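Large adhesion protein (Lap) involved in biofilm formation (Marinobacter hydrocarbonoclasticus, PDB 6XI3) probably helps the bacterium build biofilms as a calcium-binding RTX adhesin, in which these tandem Ig-like beta-sandwich repeats belong to the extending region that presents it to its target. Local coordinates at residues A29-D35 / N45-T51; T51-P55 / A104-N108; L321-L325 / V391-A395; L337-T341 / G372-L376. All coordinates share one frame; numbering follows the deposited sequence.

Contact 1 (A29-D35 / N45-T51); sequences ALTVSLD and NLSGTTT. With EDO (1,2-ethanediol), chain K.
The flat carboxylate of Asp35 is gripped at both oxygens by serine hydroxyls. Ser47 OG, across the hairpin, donates 2.6 Å to Asp35 OD2 on its syn lone pair, on the side of the other oxygen. From its own strand, Ser33 OG donates 2.9 Å to Asp35 OD1, also on the syn side but 28° out of the carboxylate plane. Two bonds of this kind hold the carboxylate against rotation. Asp35 can bend back over the sheet because its CG lies beside the backbone N (chi1 -60°), and serine suits both neighbouring places, a short side chain that carries a hydroxyl donor close to the sheet. Further along the same face Thr31 OG1 and Thr49 OG1 share a hydrogen bond of 2.7 Å; both hydroxyls sit between their own backbone N and carbonyl carbon, which brings the two oxygens together across the strands. The other face is mainly apolar, though Thr50 OG1 there bonds to Gly81 O. Leu34 CD1 meets Leu46 CD2 at 3.5 Å, and Leu30 CD1 lies 3.7 Å from Thr50 CG2. Gly48 CA makes a CA-H...O contact of 3.2 Å with Thr31 O, and the bare glycine has no CB to crowd that oxygen. Antiparallel backbone bonds join the strands, Ser33 N to Ser47 O at 2.8 Å among them; Thr49 N to Thr31 O is weak. This hairpin of strands 29-38 and 43-51 belongs to a three-stranded sheet completed by strand 82-89, whose Tyr83 hydroxyl bonds to Thr31 O. Its leucine and valine face packs on Val100 and Ala102 of strand 96-105 and on strand 111-120 of the opposing sheet.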
loop_
_atom_site.group_PDB
_atom_site.type_symbol
_atom_site.label_atom_id
_atom_site.label_comp_id
_atom_site.label_asym_id
_atom_site.label_seq_id
_atom_site.Cartn_x
_atom_site.Cartn_y
_atom_site.Cartn_z
ATOM N N ALA A 29 -6.162 26.695 69.404
ATOM C CA ALA A 29 -6.370 25.703 68.307
ATOM C C ALA A 29 -7.137 26.359 67.156
ATOM O O ALA A 29 -7.910 27.305 67.390
ATOM C CB ALA A 29 -7.061 24.460 68.833
ATOM N N LEU A 30 -6.857 25.928 65.934
ATOM C CA LEU A 30 -7.582 26.385 64.731
ATOM C C LEU A 30 -7.875 25.159 63.876
ATOM O O LEU A 30 -6.961 24.325 63.705
ATOM C CB LEU A 30 -6.725 27.422 63.993
ATOM C CG LEU A 30 -7.153 27.831 62.588
ATOM C CD1 LEU A 30 -8.473 28.563 62.625
ATOM C CD2 LEU A 30 -6.082 28.724 61.986
ATOM N N THR A 31 -9.090 25.073 63.342
ATOM C CA THR A 31 -9.440 24.095 62.269
ATOM C C THR A 31 -9.970 24.858 61.067
ATOM O O THR A 31 -10.627 25.924 61.247
ATOM C CB THR A 31 -10.489 23.055 62.696
ATOM O OG1 THR A 31 -11.724 23.753 62.860
ATOM C CG2 THR A 31 -10.134 22.314 63.973
ATOM N N VAL A 32 -9.818 24.254 59.892
ATOM C CA VAL A 32 -10.484 24.749 58.667
ATOM C C VAL A 32 -11.028 23.527 57.922
ATOM O O VAL A 32 -10.381 22.488 57.968
ATOM C CB VAL A 32 -9.506 25.592 57.838
ATOM C CG1 VAL A 32 -8.387 24.739 57.235
ATOM C CG2 VAL A 32 -10.226 26.403 56.781
ATOM N N SER A 33 -12.197 23.637 57.292
ATOM C CA SER A 33 -12.735 22.582 56.403
ATOM C C SER A 33 -13.135 23.248 55.109
ATOM O O SER A 33 -13.587 24.385 55.169
ATOM C CB SER A 33 -13.879 21.792 57.001
ATOM O OG SER A 33 -14.907 22.659 57.389
ATOM N N LEU A 34 -12.934 22.533 54.001
ATOM C CA LEU A 34 -13.466 22.921 52.681
ATOM C C LEU A 34 -14.803 22.188 52.538
ATOM O O LEU A 34 -14.786 20.984 52.354
ATOM C CB LEU A 34 -12.432 22.538 51.631
ATOM C CG LEU A 34 -12.851 22.755 50.184
ATOM C CD1 LEU A 34 -13.108 24.229 49.888
ATOM C CD2 LEU A 34 -11.780 22.204 49.269
ATOM N N ASP A 35 -15.915 22.888 52.724
ATOM C CA ASP A 35 -17.247 22.248 52.838
ATOM C C ASP A 35 -17.793 21.925 51.459
ATOM O O ASP A 35 -18.398 20.865 51.319
ATOM C CB ASP A 35 -18.205 23.134 53.594
ATOM C CG ASP A 35 -17.662 23.374 54.990
ATOM O OD1 ASP A 35 -17.161 22.407 55.584
ATOM O OD2 ASP A 35 -17.745 24.499 55.445
ATOM N N ASN A 45 -16.980 27.044 49.579
ATOM C CA ASN A 45 -17.467 27.386 50.936
ATOM C C ASN A 45 -16.518 26.723 51.923
ATOM O O ASN A 45 -16.197 25.483 51.743
ATOM C CB ASN A 45 -18.915 26.962 51.166
ATOM C CG ASN A 45 -19.883 27.476 50.119
ATOM O OD1 ASN A 45 -19.563 28.388 49.341
ATOM N ND2 ASN A 45 -21.091 26.917 50.145
ATOM N N LEU A 46 -16.064 27.532 52.886
ATOM C CA LEU A 46 -15.111 27.158 53.957
ATOM C C LEU A 46 -15.770 27.441 55.301
ATOM O O LEU A 46 -16.504 28.431 55.393
ATOM C CB LEU A 46 -13.884 28.066 53.885
ATOM C CG LEU A 46 -13.217 28.194 52.537
ATOM C CD1 LEU A 46 -12.208 29.312 52.572
ATOM C CD2 LEU A 46 -12.549 26.889 52.171
ATOM N N SER A 47 -15.373 26.704 56.324
ATOM C CA SER A 47 -15.697 27.030 57.728
ATOM C C SER A 47 -14.566 26.563 58.646
ATOM O O SER A 47 -13.662 25.820 58.209
ATOM C CB SER A 47 -17.038 26.439 58.119
ATOM O OG SER A 47 -17.067 25.037 57.896
ATOM N N GLY A 48 -14.608 26.996 59.898
ATOM C CA GLY A 48 -13.755 26.374 60.920
ATOM C C GLY A 48 -14.152 26.785 62.314
ATOM O O GLY A 48 -15.246 27.433 62.512
ATOM N N THR A 49 -13.287 26.416 63.238
ATOM C CA THR A 49 -13.438 26.622 64.694
ATOM C C THR A 49 -12.109 27.130 65.225
ATOM O O THR A 49 -11.059 26.845 64.613
ATOM C CB THR A 49 -13.851 25.325 65.409
ATOM O OG1 THR A 49 -12.758 24.412 65.259
ATOM C CG2 THR A 49 -15.130 24.743 64.845
ATOM N N THR A 50 -12.161 27.774 66.386
ATOM C CA THR A 50 -10.969 28.252 67.110
ATOM C C THR A 50 -11.197 28.017 68.581
ATOM O O THR A 50 -12.355 27.996 68.975
ATOM C CB THR A 50 -10.671 29.739 66.874
ATOM O OG1 THR A 50 -11.799 30.495 67.345
ATOM C CG2 THR A 50 -10.354 30.030 65.435
ATOM N N THR A 51 -10.104 27.868 69.312
ATOM C CA THR A 51 -10.062 27.836 70.794
ATOM C C THR A 51 -9.061 28.907 71.193
ATOM O O THR A 51 -7.970 28.931 70.567
ATOM C CB THR A 51 -9.650 26.450 71.322
ATOM O OG1 THR A 51 -10.514 25.471 70.751
ATOM C CG2 THR A 51 -9.755 26.339 72.826
HETATM C C1 EDO K . -8.981 19.392 57.422
HETATM O O1 EDO K . -10.304 19.287 56.896
HETATM C C2 EDO K . -8.750 20.608 58.295
HETATM O O2 EDO K . -9.246 20.496 59.638
#

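Contact 2 (T51-P55 / A104-N108); sequences TDVAP and AQDRN
One direct hydrogen bond joins the loop 51-55 to the end of strand 96-105 and the turn after it: Arg107 N donates to Asp52 O over 3.0 Å, nearly in line with the carbonyl. Asp52 presents that oxygen from a left-handed backbone conformation, and its own carboxylate turns elsewhere, to the backbone N of Ala27. A water adds a second, softer polar link, accepting from Ala54 N at 2.8 Å and donating weakly to Gln105 O. Within the 104-108 segment, Asp106 OD1 accepts from Asn108 N at 2.8 Å, the donor lying above the carboxylate plane; this is an Asx turn, and it shapes the bend from which Arg107 N faces Asp52. Asp106 OD2 is held in turn by Asn110 ND2. Van der Waals contacts add to these bonds. The two methyls of Val53 straddle the carbonyl oxygen Gln105 O, with CG1 and CG2 each 3.8 Å from it, while the valine also makes apolar contact with Leu112. The aliphatic chain of Arg107, extended from CG to NE, carries its guanidinium back over the loop 51-55. Ala54 covers one face of that group, its CB 3.5 Å from Arg107 NH1, and Pro55 CD approaches Arg107 NH2 obliquely at 3.7 Å. A small alanine and a rigid proline suit a flat cation lying close to the backbone. The pairing is found at one pole of an Ig-like beta-sandwich. By repeat spacing, Asp52 and Asn108 match Asp149 and Asn205, which bind calcium at the next junction, so this corner is consistent with a calcium-linker end of the repeat.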
loop_
_atom_site.group_PDB
_atom_site.type_symbol
_atom_site.label_atom_id
_atom_site.label_comp_id
_atom_site.label_asym_id
_atom_site.label_seq_id
_atom_site.Cartn_x
_atom_site.Cartn_y
_atom_site.Cartn_z
ATOM N N THR A 51 -10.104 27.868 69.312
ATOM C CA THR A 51 -10.062 27.836 70.794
ATOM C C THR A 51 -9.061 28.907 71.193
ATOM O O THR A 51 -7.970 28.931 70.567
ATOM C CB THR A 51 -9.650 26.450 71.322
ATOM O OG1 THR A 51 -10.514 25.471 70.751
ATOM C CG2 THR A 51 -9.755 26.339 72.826
ATOM N N ASP A 52 -9.426 29.765 72.143
ATOM C CA ASP A 52 -8.504 30.752 72.746
ATOM C C ASP A 52 -8.078 31.757 71.687
ATOM O O ASP A 52 -6.995 32.326 71.864
ATOM C CB ASP A 52 -7.219 30.112 73.278
ATOM C CG ASP A 52 -7.447 29.297 74.528
ATOM O OD1 ASP A 52 -8.554 29.403 75.103
ATOM O OD2 ASP A 52 -6.522 28.548 74.911
ATOM N N VAL A 53 -8.887 31.954 70.648
ATOM C CA VAL A 53 -8.765 33.127 69.738
ATOM C C VAL A 53 -9.886 34.099 70.109
ATOM O O VAL A 53 -11.050 33.646 70.264
ATOM C CB VAL A 53 -8.830 32.713 68.255
ATOM C CG1 VAL A 53 -8.760 33.918 67.336
ATOM C CG2 VAL A 53 -7.755 31.685 67.890
ATOM N N ALA A 54 -9.564 35.383 70.254
ATOM C CA ALA A 54 -10.543 36.426 70.638
ATOM C C ALA A 54 -11.558 36.591 69.516
ATOM O O ALA A 54 -11.184 36.702 68.340
ATOM C CB ALA A 54 -9.896 37.747 70.938
ATOM N N PRO A 55 -12.861 36.655 69.856
ATOM C CA PRO A 55 -13.863 37.059 68.872
ATOM C C PRO A 55 -13.450 38.422 68.287
ATOM O O PRO A 55 -12.908 39.233 69.014
ATOM C CB PRO A 55 -15.165 37.098 69.677
ATOM C CG PRO A 55 -14.914 36.228 70.893
ATOM C CD PRO A 55 -13.441 36.387 71.190
ATOM N N ALA A 104 -4.152 31.855 62.213
ATOM C CA ALA A 104 -4.584 32.892 63.158
ATOM C C ALA A 104 -3.607 32.888 64.334
ATOM O O ALA A 104 -2.641 32.068 64.329
ATOM C CB ALA A 104 -6.020 32.631 63.560
ATOM N N GLN A 105 -3.812 33.811 65.257
ATOM C CA GLN A 105 -3.013 33.891 66.503
ATOM C C GLN A 105 -3.976 33.724 67.674
ATOM O O GLN A 105 -5.036 34.363 67.690
ATOM C CB GLN A 105 -2.255 35.218 66.603
ATOM C CG GLN A 105 -1.185 35.383 65.533
ATOM C CD GLN A 105 -1.763 35.905 64.236
ATOM O OE1 GLN A 105 -2.607 36.800 64.229
ATOM N NE2 GLN A 105 -1.345 35.323 63.113
ATOM N N ASP A 106 -3.572 32.954 68.666
ATOM C CA ASP A 106 -4.330 32.892 69.933
ATOM C C ASP A 106 -4.103 34.225 70.678
ATOM O O ASP A 106 -3.354 35.110 70.191
ATOM C CB ASP A 106 -4.003 31.576 70.641
ATOM C CG ASP A 106 -2.683 31.517 71.391
ATOM O OD1 ASP A 106 -2.059 32.577 71.595
ATOM O OD2 ASP A 106 -2.324 30.402 71.807
ATOM N N ARG A 107 -4.776 34.383 71.804
ATOM C CA ARG A 107 -4.733 35.595 72.669
ATOM C C ARG A 107 -3.309 35.881 73.178
ATOM O O ARG A 107 -3.025 37.083 73.470
ATOM C CB ARG A 107 -5.661 35.418 73.874
ATOM C CG ARG A 107 -7.144 35.515 73.575
ATOM C CD ARG A 107 -7.951 35.405 74.859
ATOM N NE ARG A 107 -9.339 35.040 74.618
ATOM C CZ ARG A 107 -10.322 35.907 74.413
ATOM N NH1 ARG A 107 -10.081 37.211 74.430
ATOM N NH2 ARG A 107 -11.555 35.475 74.222
ATOM N N ASN A 108 -2.435 34.861 73.251
ATOM C CA ASN A 108 -1.043 35.022 73.757
ATOM C C ASN A 108 -0.053 35.094 72.579
ATOM O O ASN A 108 1.159 34.981 72.801
ATOM C CB ASN A 108 -0.730 33.947 74.799
ATOM C CG ASN A 108 -1.586 34.093 76.045
ATOM O OD1 ASN A 108 -2.601 34.784 76.039
ATOM N ND2 ASN A 108 -1.161 33.505 77.144
HETATM O O HOH W 1 -6.905 36.237 69.805
#

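Contact 3 (L321-L325 / V391-A395); sequences LTVSL and VEASA
Val323 and Ala393 meet at the tight centre of this contact, their CB atoms 3.8 Å apart. From there the valine sends CG2, which stands anti to its backbone N, across to Val391 CG1 at 3.9 Å, so that one beta-branched side chain spans two residues of the opposing strand. Leu321 packs just as closely at one end. Its CG too is anti to the backbone N (chi1 -179°), directing the side chain toward strand 387-396, where it divides: CD1 lies 3.7 Å from Ala395 CB and CD2 3.9 Å from Ala393 CB. Small alanines are apt opposite such a branched end, since each accepts one methyl and lets the backbones draw near; the strand axes approach to 7.3 Å, running at 151° to one another. Toward the other end the fit slackens. Leu325 CD2 is 4.4 Å from Val391 CG2, and this leucine leans instead on Val335 and Leu337 of the neighbouring strand. The alternate residues present a polar exterior: Thr322 and Ser324 on one strand, Glu392 and Ser394 on the other, all pointing away from the interface and at least partly exposed. Tyr374 of strand 374-380 also touches Leu321, Val323 and Ala393, and Asp405 of strand 402-411 takes a bond from Val323 N, tying the two layers by a polar link as well. Such interdigitated aliphatic side chains between strands of two different sheets, with polar residues alternating outward, form part of the hydrophobic core, as is characteristic of an Ig-like beta-sandwich.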
loop_
_atom_site.group_PDB
_atom_site.type_symbol
_atom_site.label_atom_id
_atom_site.label_comp_id
_atom_site.label_asym_id
_atom_site.label_seq_id
_atom_site.Cartn_x
_atom_site.Cartn_y
_atom_site.Cartn_z
ATOM N N LEU A 321 8.819 -29.983 -43.418
ATOM C CA LEU A 321 7.948 -30.179 -44.593
ATOM C C LEU A 321 8.537 -31.320 -45.428
ATOM O O LEU A 321 9.776 -31.319 -45.659
ATOM C CB LEU A 321 7.867 -28.860 -45.372
ATOM C CG LEU A 321 6.958 -28.936 -46.595
ATOM C CD1 LEU A 321 6.218 -27.638 -46.850
ATOM C CD2 LEU A 321 7.751 -29.385 -47.812
ATOM N N THR A 322 7.689 -32.258 -45.848
ATOM C CA THR A 322 8.015 -33.247 -46.915
ATOM C C THR A 322 7.174 -32.978 -48.162
ATOM O O THR A 322 6.038 -32.518 -48.029
ATOM C CB THR A 322 7.726 -34.691 -46.489
ATOM O OG1 THR A 322 6.310 -34.862 -46.378
ATOM C CG2 THR A 322 8.419 -35.074 -45.200
ATOM N N VAL A 323 7.679 -33.346 -49.335
ATOM C CA VAL A 323 6.847 -33.393 -50.565
ATOM C C VAL A 323 7.123 -34.733 -51.248
ATOM O O VAL A 323 8.246 -35.258 -51.104
ATOM C CB VAL A 323 7.131 -32.200 -51.488
ATOM C CG1 VAL A 323 8.523 -32.272 -52.083
ATOM C CG2 VAL A 323 6.086 -32.092 -52.586
ATOM N N SER A 324 6.113 -35.254 -51.943
ATOM C CA SER A 324 6.173 -36.515 -52.713
ATOM C C SER A 324 5.578 -36.280 -54.101
ATOM O O SER A 324 4.516 -35.636 -54.220
ATOM C CB SER A 324 5.490 -37.641 -51.983
ATOM O OG SER A 324 5.347 -38.761 -52.847
ATOM N N LEU A 325 6.274 -36.755 -55.133
ATOM C CA LEU A 325 5.696 -36.825 -56.489
ATOM C C LEU A 325 5.016 -38.190 -56.601
ATOM O O LEU A 325 5.724 -39.198 -56.772
ATOM C CB LEU A 325 6.801 -36.616 -57.516
ATOM C CG LEU A 325 6.378 -36.723 -58.973
ATOM C CD1 LEU A 325 5.222 -35.788 -59.293
ATOM C CD2 LEU A 325 7.574 -36.420 -59.868
ATOM N N VAL A 391 10.572 -31.340 -58.197
ATOM C CA VAL A 391 9.454 -30.710 -57.457
ATOM C C VAL A 391 10.079 -30.084 -56.208
ATOM O O VAL A 391 10.828 -30.798 -55.524
ATOM C CB VAL A 391 8.385 -31.747 -57.092
ATOM C CG1 VAL A 391 7.334 -31.174 -56.137
ATOM C CG2 VAL A 391 7.720 -32.327 -58.340
ATOM N N GLU A 392 9.810 -28.803 -55.952
ATOM C CA GLU A 392 10.234 -28.108 -54.708
ATOM C C GLU A 392 8.965 -27.598 -54.008
ATOM O O GLU A 392 8.114 -26.993 -54.663
ATOM C CB GLU A 392 11.253 -27.021 -55.049
ATOM C CG GLU A 392 11.629 -26.120 -53.878
ATOM C CD GLU A 392 12.660 -26.700 -52.919
ATOM O OE1 GLU A 392 13.123 -27.844 -53.152
ATOM O OE2 GLU A 392 13.005 -26.007 -51.937
ATOM N N ALA A 393 8.837 -27.859 -52.713
ATOM C CA ALA A 393 7.741 -27.307 -51.893
ATOM C C ALA A 393 8.322 -26.519 -50.719
ATOM O O ALA A 393 9.325 -26.971 -50.132
ATOM C CB ALA A 393 6.850 -28.431 -51.449
ATOM N N SER A 394 7.675 -25.402 -50.377
ATOM C CA SER A 394 8.079 -24.489 -49.280
ATOM C C SER A 394 6.868 -23.976 -48.497
ATOM O O SER A 394 5.813 -23.663 -49.094
ATOM C CB SER A 394 8.866 -23.341 -49.796
ATOM O OG SER A 394 9.558 -22.743 -48.704
ATOM N N ALA A 395 7.028 -23.862 -47.185
ATOM C CA ALA A 395 6.019 -23.246 -46.310
ATOM C C ALA A 395 6.726 -22.610 -45.111
ATOM O O ALA A 395 7.829 -23.057 -44.760
ATOM C CB ALA A 395 4.982 -24.262 -45.892
#

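Contact 4 (L337-T341 / G372-L376); sequences LSGTT and GSYSL
The ring of Tyr374 lies flat across Gly339, its hydrogen-bonded partner on the adjacent strand. Gly339 CA sits over one ring face, 3.7 Å from the centroid and 29° off the normal, a CH-pi contact displaced toward the CE1-CZ side; the carbonyl carbon of Ser338 lies over the same face. The tyrosine achieves this by placing CG between its backbone N and carbonyl carbon (chi1 66°), which swings the ring across the neighbouring strand, while chi2 of -86° turns it flat. Glycine suits the spot because a bare CA lets the ring settle on the backbone. The phenol is anchored beyond, its OH bonded to Thr322 O. On the same face, Leu337 and Leu376 stand side by side, Leu337 CB 4.2 Å from Leu376 CD1, both entering the core. Their backbones pair closely, Leu337 N to Leu376 O at 2.7 Å. Ser338 and Ser375 point to the opposite face, which is more polar and more exposed; there Ser338 OG bonds to Asp326 OD2. Near the end of strand 334-342, Thr341 OG1 donates 2.6 Å to Gly372 O, in the carbonyl plane on a lone pair. Gly372 has a positive phi, easily adopted by glycine, and so turns the loop into strand 374-380. An aromatic side chain shielding a cross-strand glycine is the pairing known as aromatic rescue of glycine in antiparallel sheets, here in the three-stranded sheet of an Ig-like sandwich.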
loop_
_atom_site.group_PDB
_atom_site.type_symbol
_atom_site.label_atom_id
_atom_site.label_comp_id
_atom_site.label_asym_id
_atom_site.label_seq_id
_atom_site.Cartn_x
_atom_site.Cartn_y
_atom_site.Cartn_z
ATOM N N LEU A 337 0.834 -34.443 -56.508
ATOM C CA LEU A 337 1.849 -34.174 -55.465
ATOM C C LEU A 337 1.143 -34.298 -54.121
ATOM O O LEU A 337 -0.036 -34.038 -54.075
ATOM C CB LEU A 337 2.383 -32.745 -55.608
ATOM C CG LEU A 337 2.949 -32.374 -56.967
ATOM C CD1 LEU A 337 3.299 -30.910 -56.989
ATOM C CD2 LEU A 337 4.177 -33.214 -57.293
ATOM N N SER A 338 1.849 -34.681 -53.067
ATOM C CA SER A 338 1.328 -34.641 -51.684
ATOM C C SER A 338 2.480 -34.313 -50.738
ATOM O O SER A 338 3.641 -34.447 -51.163
ATOM C CB SER A 338 0.687 -35.945 -51.309
ATOM O OG SER A 338 1.575 -37.001 -51.562
ATOM N N GLY A 339 2.162 -33.942 -49.496
ATOM C CA GLY A 339 3.221 -33.705 -48.508
ATOM C C GLY A 339 2.688 -33.704 -47.097
ATOM O O GLY A 339 1.484 -33.835 -46.914
ATOM N N THR A 340 3.594 -33.520 -46.154
ATOM C CA THR A 340 3.295 -33.452 -44.716
ATOM C C THR A 340 4.038 -32.244 -44.191
ATOM O O THR A 340 5.048 -31.829 -44.810
ATOM C CB THR A 340 3.710 -34.731 -43.954
ATOM O OG1 THR A 340 5.128 -34.878 -44.038
ATOM C CG2 THR A 340 3.046 -35.981 -44.491
ATOM N N THR A 341 3.583 -31.757 -43.049
ATOM C CA THR A 341 4.249 -30.650 -42.338
ATOM C C THR A 341 4.198 -30.937 -40.839
ATOM O O THR A 341 3.305 -31.632 -40.403
ATOM C CB THR A 341 3.673 -29.268 -42.694
ATOM O OG1 THR A 341 2.313 -29.164 -42.300
ATOM C CG2 THR A 341 3.796 -28.915 -44.157
ATOM N N GLY A 372 -1.824 -31.129 -41.056
ATOM C CA GLY A 372 -0.487 -30.747 -41.556
ATOM C C GLY A 372 -0.228 -31.233 -42.975
ATOM O O GLY A 372 0.770 -30.802 -43.556
ATOM N N SER A 373 -1.118 -32.050 -43.540
ATOM C CA SER A 373 -0.933 -32.609 -44.905
ATOM C C SER A 373 -1.441 -31.622 -45.961
ATOM O O SER A 373 -2.212 -30.667 -45.663
ATOM C CB SER A 373 -1.554 -33.990 -45.068
ATOM O OG SER A 373 -2.974 -33.942 -44.961
ATOM N N TYR A 374 -0.971 -31.815 -47.180
ATOM C CA TYR A 374 -1.367 -30.981 -48.325
ATOM C C TYR A 374 -1.292 -31.879 -49.555
ATOM O O TYR A 374 -0.593 -32.888 -49.512
ATOM C CB TYR A 374 -0.493 -29.730 -48.481
ATOM C CG TYR A 374 0.950 -29.961 -48.832
ATOM C CD1 TYR A 374 1.890 -30.196 -47.849
ATOM C CD2 TYR A 374 1.364 -29.988 -50.150
ATOM C CE1 TYR A 374 3.216 -30.444 -48.150
ATOM C CE2 TYR A 374 2.676 -30.250 -50.475
ATOM C CZ TYR A 374 3.599 -30.492 -49.474
ATOM O OH TYR A 374 4.886 -30.712 -49.789
ATOM N N SER A 375 -2.017 -31.526 -50.597
ATOM C CA SER A 375 -1.866 -32.232 -51.882
ATOM C C SER A 375 -2.255 -31.322 -53.033
ATOM O O SER A 375 -2.972 -30.365 -52.806
ATOM C CB SER A 375 -2.629 -33.527 -51.871
ATOM O OG SER A 375 -3.996 -33.308 -51.714
ATOM N N LEU A 376 -1.749 -31.646 -54.225
ATOM C CA LEU A 376 -2.174 -31.018 -55.492
ATOM C C LEU A 376 -2.388 -32.159 -56.478
ATOM O O LEU A 376 -1.524 -33.032 -56.569
ATOM C CB LEU A 376 -1.127 -30.008 -55.995
ATOM C CG LEU A 376 -0.719 -28.922 -54.995
ATOM C CD1 LEU A 376 0.452 -29.375 -54.139
ATOM C CD2 LEU A 376 -0.353 -27.640 -55.690
#

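How the contacts relate
From the N terminus, contact 1 closes a short hairpin, and contact 2 opens directly after it, sharing Thr51 and returning 49 residues later from strand 96-105. The two are therefore in series and touch where Leu30 packs on Ala104: one ties strands within a sheet, the other joins a loop to a strand end and turn at the pole of the same sandwich. Far along the chain, on the other side of its centre, contact 3 bridges the two sheets of the last sandwich over a span of 66 residues. Contact 4 falls wholly within that span and pairs two strands of one of those sheets. Strands 320-329 and 334-342 are neighbours there, so contacts 3 and 4 are directly joined.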